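Local coordinates for transcriptional repressor (Vibrio fischeri, PDB 3KV1), which probably represses transcription in response to a small sugar-like effector, as a member of the SorC family of DNA-binding regulators, at residues 165-176 / 204-212. Numbering follows the deposited sequence. Where two conformers were deposited one is given.
Sequences MVKLGFFTPKEF and TLMRGRVIG
The selenomethionine M165 reaches across to a second one, M206, the two side chains crossing at about a right angle; in the conformers described here, one of two for each residue, M165 SE lies 3.5 Å from M206 CE. The chain of M165 bends at its end, bringing CE against R209 CB. Y123 also touches M165, and F194 of strand 193-196 touches M206. Helix 164-167 ends in a Schellman motif, G169 taking the positive phi, and the chain then presents the carbonyl of F170 to R209. R209 NH1 donates to F170 O over 2.9 Å, in the carbonyl plane and nearly in the guanidinium plane. F171, its CG anti to the backbone N (chi1 -156°), packs its ring edge against the R209 guanidinium and L205 CB, the latter 3.8 Å from F171 CE1. The F171 ring stands 84° from that guanidinium, with CD1 over one face of it. T172 N donates to the anti lone pair of E175 OE1 at 3.1 Å, which helps to fix the carboxylate facing R209, and E175 N bonds back to T172 OG1, completing a capping box. E175 CB lies over a face of the F171 ring. The E175 carboxylate forms a salt bridge with R209, OE2 to NH2 at 3.2 Å, met on the syn side but 28° out of the carboxylate plane; a weak bond runs from R209 NH1 to E175 OE1. The capping box starts helix 173-181, and the E175-R209 salt bridge ties this helix N-terminus to the 3-10 turn 207-209 in the putative sugar-binding domain.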
HETATM    1  N   MSE A 165     -14.877   6.499 -11.213  0.54 44.65           N
HETATM    2  CA  MSE A 165     -14.412   7.814 -10.774  0.54 44.47           C
HETATM    3  C   MSE A 165     -15.633   8.686 -10.500  0.54 42.03           C
HETATM    4  O   MSE A 165     -15.638   9.513  -9.582  0.54 41.42           O
HETATM    5  CB  MSE A 165     -13.551   8.469 -11.836  0.54 50.06           C
HETATM    6  CG  MSE A 165     -12.499   7.563 -12.408  0.54 51.97           C
HETATM    7 SE   MSE A 165     -11.791   8.393 -14.006  0.54 46.63          SE
HETATM    8  CE  MSE A 165     -10.979   9.988 -13.199  0.54 27.17           C
ATOM      9  N   VAL A 166     -16.678   8.489 -11.298  1.00 39.38           N
ATOM     10  CA  VAL A 166     -17.893   9.268 -11.131  1.00 40.33           C
ATOM     11  C   VAL A 166     -18.685   8.768  -9.930  1.00 44.17           C
ATOM     12  O   VAL A 166     -19.056   9.545  -9.049  1.00 43.09           O
ATOM     13  CB  VAL A 166     -18.775   9.193 -12.385  1.00 40.27           C
ATOM     14  CG1 VAL A 166     -20.046   9.978 -12.166  1.00 38.84           C
ATOM     15  CG2 VAL A 166     -18.012   9.718 -13.579  1.00 37.96           C
ATOM     16  N   LYS A 167     -18.918   7.463  -9.885  1.00 49.33           N
ATOM     17  CA  LYS A 167     -19.715   6.902  -8.804  1.00 56.67           C
ATOM     18  C   LYS A 167     -19.057   7.138  -7.443  1.00 47.87           C
ATOM     19  O   LYS A 167     -19.751   7.280  -6.439  1.00 48.48           O
ATOM     20  CB  LYS A 167     -20.050   5.426  -9.051  1.00 67.48           C
ATOM     21  CG  LYS A 167     -18.868   4.490  -9.071  1.00 79.31           C
ATOM     22  CD  LYS A 167     -19.297   3.066  -9.415  1.00 86.88           C
ATOM     23  CE  LYS A 167     -18.194   2.062  -9.094  1.00 90.25           C
ATOM     24  NZ  LYS A 167     -18.565   0.676  -9.489  1.00 92.18           N
ATOM     25  N   LEU A 168     -17.728   7.241  -7.422  1.00 43.06           N
ATOM     26  CA  LEU A 168     -17.009   7.527  -6.175  1.00 46.73           C
ATOM     27  C   LEU A 168     -16.920   9.023  -5.830  1.00 45.07           C
ATOM     28  O   LEU A 168     -16.395   9.388  -4.782  1.00 45.37           O
ATOM     29  CB  LEU A 168     -15.618   6.872  -6.174  1.00 43.75           C
ATOM     30  CG  LEU A 168     -15.679   5.352  -6.030  1.00 52.01           C
ATOM     31  CD1 LEU A 168     -14.348   4.662  -6.383  1.00 53.69           C
ATOM     32  CD2 LEU A 168     -16.106   5.019  -4.609  1.00 53.89           C
ATOM     33  N   GLY A 169     -17.419   9.885  -6.711  1.00 43.06           N
ATOM     34  CA  GLY A 169     -17.524  11.305  -6.415  1.00 45.43           C
ATOM     35  C   GLY A 169     -16.326  12.166  -6.788  1.00 43.84           C
ATOM     36  O   GLY A 169     -16.217  13.322  -6.360  1.00 43.18           O
ATOM     37  N   PHE A 170     -15.425  11.628  -7.600  1.00 36.03           N
ATOM     38  CA  PHE A 170     -14.226  12.385  -7.947  1.00 34.05           C
ATOM     39  C   PHE A 170     -14.409  13.231  -9.221  1.00 33.40           C
ATOM     40  O   PHE A 170     -13.619  14.142  -9.490  1.00 31.98           O
ATOM     41  CB  PHE A 170     -13.016  11.449  -8.078  1.00 29.90           C
ATOM     42  CG  PHE A 170     -12.668  10.700  -6.801  1.00 28.37           C
ATOM     43  CD1 PHE A 170     -11.979  11.335  -5.787  1.00 28.31           C
ATOM     44  CD2 PHE A 170     -12.986   9.347  -6.654  1.00 35.51           C
ATOM     45  CE1 PHE A 170     -11.634  10.652  -4.615  1.00 31.42           C
ATOM     46  CE2 PHE A 170     -12.640   8.656  -5.501  1.00 36.68           C
ATOM     47  CZ  PHE A 170     -11.970   9.311  -4.480  1.00 34.57           C
ATOM     48  N   PHE A 171     -15.459  12.941  -9.982  1.00 29.33           N
ATOM     49  CA  PHE A 171     -15.666  13.567 -11.290  1.00 29.81           C
ATOM     50  C   PHE A 171     -17.186  13.585 -11.501  1.00 30.51           C
ATOM     51  O   PHE A 171     -17.860  12.613 -11.167  1.00 35.18           O
ATOM     52  CB  PHE A 171     -15.000  12.661 -12.331  1.00 34.38           C
ATOM     53  CG  PHE A 171     -14.599  13.340 -13.619  1.00 31.02           C
ATOM     54  CD1 PHE A 171     -13.892  14.533 -13.627  1.00 34.32           C
ATOM     55  CD2 PHE A 171     -14.856  12.709 -14.831  1.00 31.33           C
ATOM     56  CE1 PHE A 171     -13.490  15.108 -14.829  1.00 37.11           C
ATOM     57  CE2 PHE A 171     -14.471  13.282 -16.039  1.00 32.05           C
ATOM     58  CZ  PHE A 171     -13.786  14.476 -16.040  1.00 33.32           C
ATOM     59  N   THR A 172     -17.739  14.660 -12.052  1.00 28.31           N
ATOM     60  CA  THR A 172     -19.189  14.712 -12.258  1.00 32.93           C
ATOM     61  C   THR A 172     -19.622  13.882 -13.483  1.00 32.85           C
ATOM     62  O   THR A 172     -18.856  13.708 -14.421  1.00 31.84           O
ATOM     63  CB  THR A 172     -19.728  16.168 -12.424  1.00 35.51           C
ATOM     64  OG1 THR A 172     -19.316  16.691 -13.686  1.00 36.41           O
ATOM     65  CG2 THR A 172     -19.215  17.095 -11.325  1.00 36.86           C
ATOM     66  N   PRO A 173     -20.867  13.374 -13.474  1.00 31.76           N
ATOM     67  CA  PRO A 173     -21.414  12.721 -14.674  1.00 31.77           C
ATOM     68  C   PRO A 173     -21.309  13.654 -15.887  1.00 32.78           C
ATOM     69  O   PRO A 173     -20.974  13.225 -16.992  1.00 33.88           O
ATOM     70  CB  PRO A 173     -22.892  12.494 -14.305  1.00 37.10           C
ATOM     71  CG  PRO A 173     -22.878  12.387 -12.784  1.00 39.12           C
ATOM     72  CD  PRO A 173     -21.796  13.335 -12.328  1.00 36.19           C
ATOM     73  N   LYS A 174     -21.616  14.931 -15.679  1.00 29.52           N
ATOM     74  CA  LYS A 174     -21.522  15.912 -16.758  1.00 28.38           C
ATOM     75  C   LYS A 174     -20.096  15.974 -17.322  1.00 30.73           C
ATOM     76  O   LYS A 174     -19.902  15.929 -18.541  1.00 34.55           O
ATOM     77  CB  LYS A 174     -21.983  17.289 -16.270  1.00 35.21           C
ATOM     78  CG  LYS A 174     -21.886  18.395 -17.302  1.00 35.88           C
ATOM     79  CD  LYS A 174     -22.497  19.689 -16.751  1.00 44.28           C
ATOM     80  CE  LYS A 174     -22.440  20.845 -17.766  1.00 44.64           C
ATOM     81  NZ  LYS A 174     -21.021  21.198 -18.076  1.00 46.04           N
ATOM     82  N   GLU A 175     -19.102  16.056 -16.436  1.00 30.95           N
ATOM     83  CA  GLU A 175     -17.694  16.064 -16.856  1.00 32.61           C
ATOM     84  C   GLU A 175     -17.314  14.792 -17.622  1.00 33.41           C
ATOM     85  O   GLU A 175     -16.574  14.831 -18.609  1.00 28.62           O
ATOM     86  CB  GLU A 175     -16.765  16.246 -15.633  1.00 33.39           C
ATOM     87  CG  GLU A 175     -16.858  17.636 -15.009  1.00 40.12           C
ATOM     88  CD  GLU A 175     -15.880  17.843 -13.849  1.00 46.95           C
ATOM     89  OE1 GLU A 175     -15.953  17.112 -12.823  1.00 44.01           O
ATOM     90  OE2 GLU A 175     -15.031  18.746 -13.969  1.00 55.22           O
ATOM     91  N   PHE A 176     -17.837  13.666 -17.157  1.00 28.21           N
ATOM     92  CA  PHE A 176     -17.582  12.367 -17.785  1.00 30.30           C
ATOM     93  C   PHE A 176     -18.097  12.284 -19.229  1.00 32.67           C
ATOM     94  O   PHE A 176     -17.387  11.871 -20.144  1.00 30.54           O
ATOM     95  CB  PHE A 176     -18.215  11.266 -16.932  1.00 31.16           C
ATOM     96  CG  PHE A 176     -17.777   9.882 -17.305  1.00 40.56           C
ATOM     97  CD1 PHE A 176     -16.559   9.388 -16.854  1.00 47.33           C
ATOM     98  CD2 PHE A 176     -18.574   9.081 -18.105  1.00 48.46           C
ATOM     99  CE1 PHE A 176     -16.147   8.111 -17.191  1.00 50.79           C
ATOM    100  CE2 PHE A 176     -18.168   7.801 -18.444  1.00 52.81           C
ATOM    101  CZ  PHE A 176     -16.954   7.322 -17.990  1.00 53.95           C
ATOM    102  N   THR A 204      -7.570  15.907 -21.403  1.00 36.30           N
ATOM    103  CA  THR A 204      -8.885  15.744 -20.803  1.00 36.28           C
ATOM    104  C   THR A 204      -8.803  16.080 -19.309  1.00 33.86           C
ATOM    105  O   THR A 204      -7.767  15.871 -18.676  1.00 34.31           O
ATOM    106  CB  THR A 204      -9.413  14.307 -20.998  1.00 31.88           C
ATOM    107  OG1 THR A 204     -10.594  14.122 -20.211  1.00 31.72           O
ATOM    108  CG2 THR A 204      -8.361  13.268 -20.594  1.00 31.32           C
ATOM    109  N   LEU A 205      -9.897  16.604 -18.761  1.00 29.30           N
ATOM    110  CA  LEU A 205      -9.972  16.848 -17.308  1.00 30.89           C
ATOM    111  C   LEU A 205      -9.796  15.572 -16.505  1.00 25.79           C
ATOM    112  O   LEU A 205      -9.398  15.632 -15.334  1.00 27.54           O
ATOM    113  CB  LEU A 205     -11.339  17.458 -16.941  1.00 28.60           C
ATOM    114  CG  LEU A 205     -11.692  18.866 -17.397  1.00 31.83           C
ATOM    115  CD1 LEU A 205     -13.049  19.269 -16.806  1.00 32.38           C
ATOM    116  CD2 LEU A 205     -10.616  19.866 -16.994  1.00 35.53           C
HETATM  117  N   MSE A 206     -10.113  14.435 -17.127  0.51 24.33           N
HETATM  118  CA  MSE A 206     -10.097  13.141 -16.439  0.51 25.58           C
HETATM  119  C   MSE A 206      -8.776  12.848 -15.763  0.51 24.85           C
HETATM  120  O   MSE A 206      -8.743  12.425 -14.618  0.51 24.18           O
HETATM  121  CB  MSE A 206     -10.394  11.997 -17.414  0.51 27.23           C
HETATM  122  CG  MSE A 206     -11.631  12.202 -18.238  0.51 22.34           C
HETATM  123 SE   MSE A 206     -12.303  10.489 -18.933  0.51 34.12          SE
HETATM  124  CE  MSE A 206     -12.569   9.606 -17.174  0.51 28.77           C
ATOM    125  N   ARG A 207      -7.690  13.034 -16.500  0.51 26.86           N
ATOM    126  CA  ARG A 207      -6.383  12.647 -16.009  0.51 24.09           C
ATOM    127  C   ARG A 207      -5.945  13.564 -14.863  0.51 26.35           C
ATOM    128  O   ARG A 207      -5.120  13.169 -14.021  0.51 25.68           O
ATOM    129  CB  ARG A 207      -5.366  12.617 -17.159  0.51 25.95           C
ATOM    130  CG  ARG A 207      -4.036  11.974 -16.807  0.51 27.62           C
ATOM    131  CD  ARG A 207      -2.963  12.428 -17.788  0.51 32.90           C
ATOM    132  NE  ARG A 207      -1.826  13.020 -17.091  0.51 43.08           N
ATOM    133  CZ  ARG A 207      -0.831  13.662 -17.687  0.51 48.37           C
ATOM    134  NH1 ARG A 207      -0.824  13.806 -19.005  0.51 51.61           N
ATOM    135  NH2 ARG A 207       0.155  14.165 -16.961  0.51 51.85           N
ATOM    136  N   GLY A 208      -6.513  14.772 -14.797  1.00 24.06           N
ATOM    137  CA  GLY A 208      -6.256  15.614 -13.633  1.00 27.51           C
ATOM    138  C   GLY A 208      -6.803  15.022 -12.333  1.00 28.77           C
ATOM    139  O   GLY A 208      -6.571  15.555 -11.251  1.00 30.89           O
ATOM    140  N   ARG A 209      -7.576  13.942 -12.440  1.00 25.39           N
ATOM    141  CA  ARG A 209      -8.161  13.317 -11.261  1.00 22.50           C
ATOM    142  C   ARG A 209      -7.505  11.980 -10.913  1.00 23.14           C
ATOM    143  O   ARG A 209      -8.015  11.279 -10.066  1.00 24.54           O
ATOM    144  CB  ARG A 209      -9.674  13.039 -11.476  1.00 23.37           C
ATOM    145  CG  ARG A 209     -10.484  14.248 -11.907  1.00 23.71           C
ATOM    146  CD  ARG A 209     -10.437  15.423 -10.917  1.00 28.78           C
ATOM    147  NE  ARG A 209     -10.827  16.620 -11.655  1.00 29.93           N
ATOM    148  CZ  ARG A 209     -12.065  17.096 -11.748  1.00 37.56           C
ATOM    149  NH1 ARG A 209     -13.080  16.528 -11.096  1.00 35.81           N
ATOM    150  NH2 ARG A 209     -12.283  18.155 -12.503  1.00 36.96           N
ATOM    151  N   VAL A 210      -6.405  11.623 -11.584  0.73 21.42           N
ATOM    152  CA  VAL A 210      -5.784  10.305 -11.401  0.73 21.43           C
ATOM    153  C   VAL A 210      -4.322  10.442 -10.998  0.73 23.75           C
ATOM    154  O   VAL A 210      -3.607  11.281 -11.535  0.73 26.41           O
ATOM    155  CB  VAL A 210      -5.818   9.441 -12.695  0.73 26.28           C
ATOM    156  CG1 VAL A 210      -5.333   8.016 -12.402  0.73 19.61           C
ATOM    157  CG2 VAL A 210      -7.209   9.405 -13.271  0.73 26.85           C
ATOM    158  N   ILE A 211      -3.874   9.607 -10.054  1.00 23.66           N
ATOM    159  CA  ILE A 211      -2.491   9.593  -9.665  1.00 21.81           C
ATOM    160  C   ILE A 211      -1.847   8.306 -10.139  1.00 20.39           C
ATOM    161  O   ILE A 211      -2.227   7.220  -9.703  1.00 21.60           O
ATOM    162  CB  ILE A 211      -2.352   9.682  -8.137  1.00 19.99           C
ATOM    163  CG1 ILE A 211      -2.807  11.089  -7.701  1.00 26.15           C
ATOM    164  CG2 ILE A 211      -0.899   9.478  -7.757  1.00 20.78           C
ATOM    165  CD1 ILE A 211      -2.866  11.275  -6.243  1.00 35.09           C
ATOM    166  N   GLY A 212      -0.900   8.416 -11.056  1.00 21.76           N
ATOM    167  CA  GLY A 212      -0.248   7.214 -11.563  1.00 22.81           C
ATOM    168  C   GLY A 212       0.646   7.592 -12.720  1.00 23.94           C
ATOM    169  O   GLY A 212       0.906   8.788 -12.920  1.00 24.34           O
TER